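Local coordinates for protein phosphoribosylaminoimidazole-succinocarboxamide synthase (Pyrococcus horikoshii, PDB 3U55) that catalyses the ATP-dependent ligation of L-aspartate to the carboxylate of carboxyaminoimidazole ribonucleotide, forming SAICAR in de novo purine biosynthesis, at residues Phe56-His68 and Asn183-Asp195. Numbering follows the deposited sequence. Where two conformers were deposited one is given.
Sequences FFKLLEEHGIKTH and NGDIVLADEISPD
His68 lies flat on the backbone of Ala189, whose CA sits 3.5 Å from the ring centroid, almost on the ring normal, in a CH-pi contact. A chi1 of 72° sets His68 CG between its backbone N and carbonyl carbon and swings the imidazole along Ala189 and Asp190, where His68 NE2 gives a weak, bent hydrogen bond to Asp190 O (2.8 Å, 128°). The same carbonyl oxygen meets the edge of the Phe57 ring at CZ. An alanine in place of His68 would probably leave Asp190 O without this donor and uncover the backbone of Ala189. Two backbone bonds flank Thr67 in a single beta bridge with Leu188: Leu188 N to Lys66 O (2.9 Å) and His68 N to Leu188 O (2.7 Å). A water donates to both Lys66 O and Ile186 O, and a long salt bridge joins Lys66 NZ to Asp185 OD1 (3.9 Å) at the exposed end. On the helix side, Leu60 CD1 meets Ile192 CD1 tip to tip, tightly at 3.5 Å. Ile192 CG2 packs against Phe56 CD2 (3.5 Å). Behind the bridge, Glu61 OE1 accepts from both Thr67 OG1 and Thr67 N, fixing the turn to the helix, which ends in a Schellman motif with Gly64 as C-prime. Ser53 OG of helix 45-62 bonds Ile192 N, while Lys13 pairs with Asp190 and Glu191. The contact thus joins the end of helix 45-62 and the link into strand 69-72 to strand 186-188, which lies antiparallel to 169-180; Leu160 of helix 143-165 packs against Phe56.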
loop_
_atom_site.group_PDB
_atom_site.type_symbol
_atom_site.label_atom_id
_atom_site.label_comp_id
_atom_site.label_asym_id
_atom_site.label_seq_id
_atom_site.Cartn_x
_atom_site.Cartn_y
_atom_site.Cartn_z
ATOM N N PHE A 56 17.705 21.599 -9.142
ATOM C CA PHE A 56 16.324 21.318 -8.754
ATOM C C PHE A 56 15.952 21.918 -7.398
ATOM O O PHE A 56 14.875 22.494 -7.268
ATOM C CB PHE A 56 16.020 19.819 -8.795
ATOM C CG PHE A 56 16.034 19.225 -10.188
ATOM C CD1 PHE A 56 15.266 19.779 -11.213
ATOM C CD2 PHE A 56 16.791 18.088 -10.464
ATOM C CE1 PHE A 56 15.268 19.218 -12.500
ATOM C CE2 PHE A 56 16.797 17.516 -11.732
ATOM C CZ PHE A 56 16.038 18.083 -12.758
ATOM N N PHE A 57 16.828 21.791 -6.400
ATOM C CA PHE A 57 16.575 22.394 -5.077
ATOM C C PHE A 57 16.367 23.901 -5.168
ATOM O O PHE A 57 15.453 24.442 -4.541
ATOM C CB PHE A 57 17.700 22.113 -4.077
ATOM C CG PHE A 57 17.743 20.692 -3.562
ATOM C CD1 PHE A 57 16.576 19.997 -3.262
ATOM C CD2 PHE A 57 18.971 20.067 -3.338
ATOM C CE1 PHE A 57 16.631 18.685 -2.772
ATOM C CE2 PHE A 57 19.038 18.761 -2.848
ATOM C CZ PHE A 57 17.869 18.068 -2.567
ATOM N N LYS A 58 17.223 24.576 -5.935
ATOM C CA LYS A 58 17.115 26.026 -6.103
ATOM C C LYS A 58 15.794 26.413 -6.762
ATOM O O LYS A 58 15.131 27.352 -6.318
ATOM C CB LYS A 58 18.304 26.576 -6.897
ATOM C CG LYS A 58 19.581 26.695 -6.079
ATOM C CD LYS A 58 20.764 27.068 -6.963
ATOM C CE LYS A 58 21.993 27.399 -6.127
ATOM N NZ LYS A 58 23.201 27.596 -6.980
ATOM N N LEU A 59 15.399 25.665 -7.795
ATOM C CA LEU A 59 14.115 25.889 -8.468
ATOM C C LEU A 59 12.923 25.735 -7.510
ATOM O O LEU A 59 12.019 26.579 -7.481
ATOM C CB LEU A 59 13.970 24.954 -9.679
ATOM C CG LEU A 59 12.616 24.874 -10.396
ATOM C CD1 LEU A 59 12.341 26.122 -11.231
ATOM C CD2 LEU A 59 12.574 23.625 -11.274
ATOM N N LEU A 60 12.929 24.662 -6.722
ATOM C CA LEU A 60 11.846 24.408 -5.764
ATOM C C LEU A 60 11.780 25.472 -4.670
ATOM O O LEU A 60 10.690 25.904 -4.277
ATOM C CB LEU A 60 11.983 23.004 -5.170
ATOM C CG LEU A 60 11.851 21.872 -6.190
ATOM C CD1 LEU A 60 12.181 20.543 -5.541
ATOM C CD2 LEU A 60 10.437 21.852 -6.784
ATOM N N GLU A 61 12.943 25.915 -4.202
ATOM C CA GLU A 61 13.009 26.971 -3.186
ATOM C C GLU A 61 12.386 28.275 -3.693
ATOM O O GLU A 61 11.685 28.964 -2.948
ATOM C CB GLU A 61 14.451 27.203 -2.728
ATOM C CG GLU A 61 15.022 26.115 -1.810
ATOM C CD GLU A 61 14.530 26.205 -0.370
ATOM O OE1 GLU A 61 14.852 25.290 0.422
ATOM O OE2 GLU A 61 13.824 27.178 -0.022
ATOM N N GLU A 62 12.631 28.589 -4.964
ATOM C CA GLU A 62 12.060 29.775 -5.614
ATOM C C GLU A 62 10.539 29.691 -5.672
ATOM O O GLU A 62 9.851 30.713 -5.662
ATOM C CB GLU A 62 12.620 29.935 -7.028
ATOM C CG GLU A 62 14.068 30.419 -7.077
ATOM C CD GLU A 62 14.608 30.590 -8.495
ATOM O OE1 GLU A 62 15.598 31.335 -8.661
ATOM O OE2 GLU A 62 14.059 29.984 -9.438
ATOM N N HIS A 63 10.029 28.463 -5.730
ATOM C CA HIS A 63 8.595 28.203 -5.742
ATOM C C HIS A 63 8.021 27.945 -4.342
ATOM O O HIS A 63 6.896 27.468 -4.210
ATOM C CB HIS A 63 8.290 27.023 -6.668
ATOM C CG HIS A 63 8.257 27.386 -8.118
ATOM N ND1 HIS A 63 9.396 27.513 -8.882
ATOM C CD2 HIS A 63 7.218 27.655 -8.943
ATOM C CE1 HIS A 63 9.061 27.842 -10.117
ATOM N NE2 HIS A 63 7.745 27.935 -10.181
ATOM N N GLY A 64 8.788 28.264 -3.301
ATOM C CA GLY A 64 8.295 28.176 -1.923
ATOM C C GLY A 64 8.326 26.805 -1.259
ATOM O O GLY A 64 7.682 26.602 -0.224
ATOM N N ILE A 65 9.075 25.869 -1.840
ATOM C CA ILE A 65 9.278 24.549 -1.229
ATOM C C ILE A 65 10.473 24.601 -0.290
ATOM O O ILE A 65 11.565 24.996 -0.702
ATOM C CB ILE A 65 9.520 23.432 -2.297
ATOM C CG1 ILE A 65 8.374 23.372 -3.317
ATOM C CG2 ILE A 65 9.742 22.063 -1.628
ATOM C CD1 ILE A 65 7.020 23.029 -2.717
ATOM N N LYS A 66 10.270 24.210 0.969
ATOM C CA LYS A 66 11.374 24.100 1.920
ATOM C C LYS A 66 12.206 22.861 1.634
ATOM O O LYS A 66 11.682 21.750 1.643
ATOM C CB LYS A 66 10.858 24.040 3.362
ATOM C CG LYS A 66 10.400 25.363 3.924
ATOM C CD LYS A 66 10.231 25.277 5.443
ATOM C CE LYS A 66 9.362 26.408 5.953
ATOM N NZ LYS A 66 7.935 26.164 5.609
ATOM N N THR A 67 13.500 23.057 1.378
ATOM C CA THR A 67 14.416 21.942 1.135
ATOM C C THR A 67 15.598 22.006 2.092
ATOM O O THR A 67 15.849 23.047 2.715
ATOM C CB THR A 67 14.968 21.908 -0.307
ATOM O OG1 THR A 67 16.035 22.856 -0.447
ATOM C CG2 THR A 67 13.880 22.180 -1.348
ATOM N N HIS A 68 16.330 20.903 2.197
ATOM C CA HIS A 68 17.487 20.855 3.086
ATOM C C HIS A 68 18.738 21.531 2.498
ATOM O O HIS A 68 19.775 21.588 3.154
ATOM C CB HIS A 68 17.757 19.424 3.587
ATOM C CG HIS A 68 18.317 18.487 2.555
ATOM N ND1 HIS A 68 18.952 17.311 2.900
ATOM C CD2 HIS A 68 18.328 18.536 1.202
ATOM C CE1 HIS A 68 19.332 16.679 1.803
ATOM N NE2 HIS A 68 18.968 17.403 0.759
ATOM N N ASN A 183 11.835 23.789 13.884
ATOM C CA ASN A 183 10.540 24.468 14.003
ATOM C C ASN A 183 9.329 23.543 13.835
ATOM O O ASN A 183 8.183 23.988 13.951
ATOM C CB ASN A 183 10.440 25.602 12.976
ATOM C CG ASN A 183 11.311 26.790 13.329
ATOM O OD1 ASN A 183 11.509 27.104 14.502
ATOM N ND2 ASN A 183 11.837 27.461 12.308
ATOM N N GLY A 184 9.585 22.270 13.540
ATOM C CA GLY A 184 8.514 21.310 13.274
ATOM C C GLY A 184 7.997 21.335 11.842
ATOM O O GLY A 184 7.007 20.658 11.531
ATOM N N ASP A 185 8.660 22.100 10.968
ATOM C CA ASP A 185 8.268 22.179 9.556
ATOM C C ASP A 185 8.807 20.984 8.773
ATOM O O ASP A 185 9.892 20.478 9.060
ATOM C CB ASP A 185 8.777 23.469 8.901
ATOM C CG ASP A 185 8.099 24.717 9.443
ATOM O OD1 ASP A 185 8.743 25.780 9.438
ATOM O OD2 ASP A 185 6.928 24.644 9.861
ATOM N N ILE A 186 8.054 20.566 7.764
ATOM C CA ILE A 186 8.433 19.425 6.939
ATOM C C ILE A 186 9.275 19.899 5.756
ATOM O O ILE A 186 8.854 20.756 4.968
ATOM C CB ILE A 186 7.186 18.626 6.499
ATOM C CG1 ILE A 186 6.462 18.090 7.744
ATOM C CG2 ILE A 186 7.571 17.482 5.536
ATOM C CD1 ILE A 186 5.096 17.491 7.478
ATOM N N VAL A 187 10.464 19.320 5.653
ATOM C CA VAL A 187 11.505 19.782 4.744
ATOM C C VAL A 187 11.926 18.664 3.782
ATOM O O VAL A 187 12.185 17.538 4.206
ATOM C CB VAL A 187 12.735 20.274 5.555
ATOM C CG1 VAL A 187 13.857 20.726 4.638
ATOM C CG2 VAL A 187 12.329 21.408 6.512
ATOM N N LEU A 188 11.982 18.998 2.496
ATOM C CA LEU A 188 12.430 18.070 1.456
ATOM C C LEU A 188 13.929 17.808 1.594
ATOM O O LEU A 188 14.727 18.751 1.674
ATOM C CB LEU A 188 12.117 18.639 0.071
ATOM C CG LEU A 188 12.465 17.737 -1.109
ATOM C CD1 LEU A 188 11.718 16.427 -0.976
ATOM C CD2 LEU A 188 12.143 18.418 -2.431
ATOM N N ALA A 189 14.305 16.532 1.623
ATOM C CA ALA A 189 15.697 16.132 1.853
ATOM C C ALA A 189 16.253 15.272 0.715
ATOM O O ALA A 189 15.810 15.401 -0.429
ATOM C CB ALA A 189 15.821 15.416 3.202
ATOM N N ASP A 190 17.233 14.419 1.030
ATOM C CA ASP A 190 17.864 13.517 0.056
ATOM C C ASP A 190 18.318 14.266 -1.212
ATOM O O ASP A 190 18.916 15.348 -1.114
ATOM C CB ASP A 190 16.954 12.305 -0.261
ATOM C CG ASP A 190 17.716 11.145 -0.897
ATOM O OD1 ASP A 190 17.353 10.728 -2.018
ATOM O OD2 ASP A 190 18.688 10.655 -0.284
ATOM N N GLU A 191 18.032 13.698 -2.384
ATOM C CA GLU A 191 18.516 14.231 -3.661
ATOM C C GLU A 191 17.396 14.284 -4.693
ATOM O O GLU A 191 16.341 13.663 -4.511
ATOM C CB GLU A 191 19.667 13.359 -4.201
ATOM C CG GLU A 191 19.219 11.981 -4.695
ATOM C CD GLU A 191 20.349 11.134 -5.271
ATOM O OE1 GLU A 191 20.837 11.429 -6.384
ATOM O OE2 GLU A 191 20.733 10.151 -4.610
ATOM N N ILE A 192 17.632 15.021 -5.774
ATOM C CA ILE A 192 16.754 14.987 -6.944
ATOM C C ILE A 192 17.662 14.904 -8.162
ATOM O O ILE A 192 18.343 15.874 -8.502
ATOM C CB ILE A 192 15.821 16.227 -7.049
ATOM C CG1 ILE A 192 14.977 16.398 -5.783
ATOM C CG2 ILE A 192 14.912 16.114 -8.279
ATOM C CD1 ILE A 192 14.172 17.687 -5.747
ATOM N N SER A 193 17.679 13.737 -8.800
ATOM C CA SER A 193 18.641 13.445 -9.856
ATOM C C SER A 193 18.124 12.339 -10.773
ATOM O O SER A 193 17.090 11.727 -10.491
ATOM C CB SER A 193 19.970 12.998 -9.234
ATOM O OG SER A 193 19.857 11.680 -8.731
ATOM N N PRO A 194 18.857 12.056 -11.869
ATOM C CA PRO A 194 18.489 10.927 -12.721
ATOM C C PRO A 194 18.585 9.566 -12.013
ATOM O O PRO A 194 18.126 8.562 -12.559
ATOM C CB PRO A 194 19.503 11.014 -13.865
ATOM C CG PRO A 194 19.906 12.452 -13.899
ATOM C CD PRO A 194 19.944 12.854 -12.464
ATOM N N ASP A 195 19.185 9.538 -10.822
ATOM C CA ASP A 195 19.155 8.352 -9.953
ATOM C C ASP A 195 17.787 8.144 -9.283
ATOM O O ASP A 195 17.373 7.005 -9.052
ATOM C CB ASP A 195 20.228 8.449 -8.853
ATOM C CG ASP A 195 21.551 7.784 -9.240
ATOM O OD1 ASP A 195 22.310 7.406 -8.323
ATOM O OD2 ASP A 195 21.835 7.634 -10.445
HETATM O O HOH W 1 9.032 20.959 2.116
#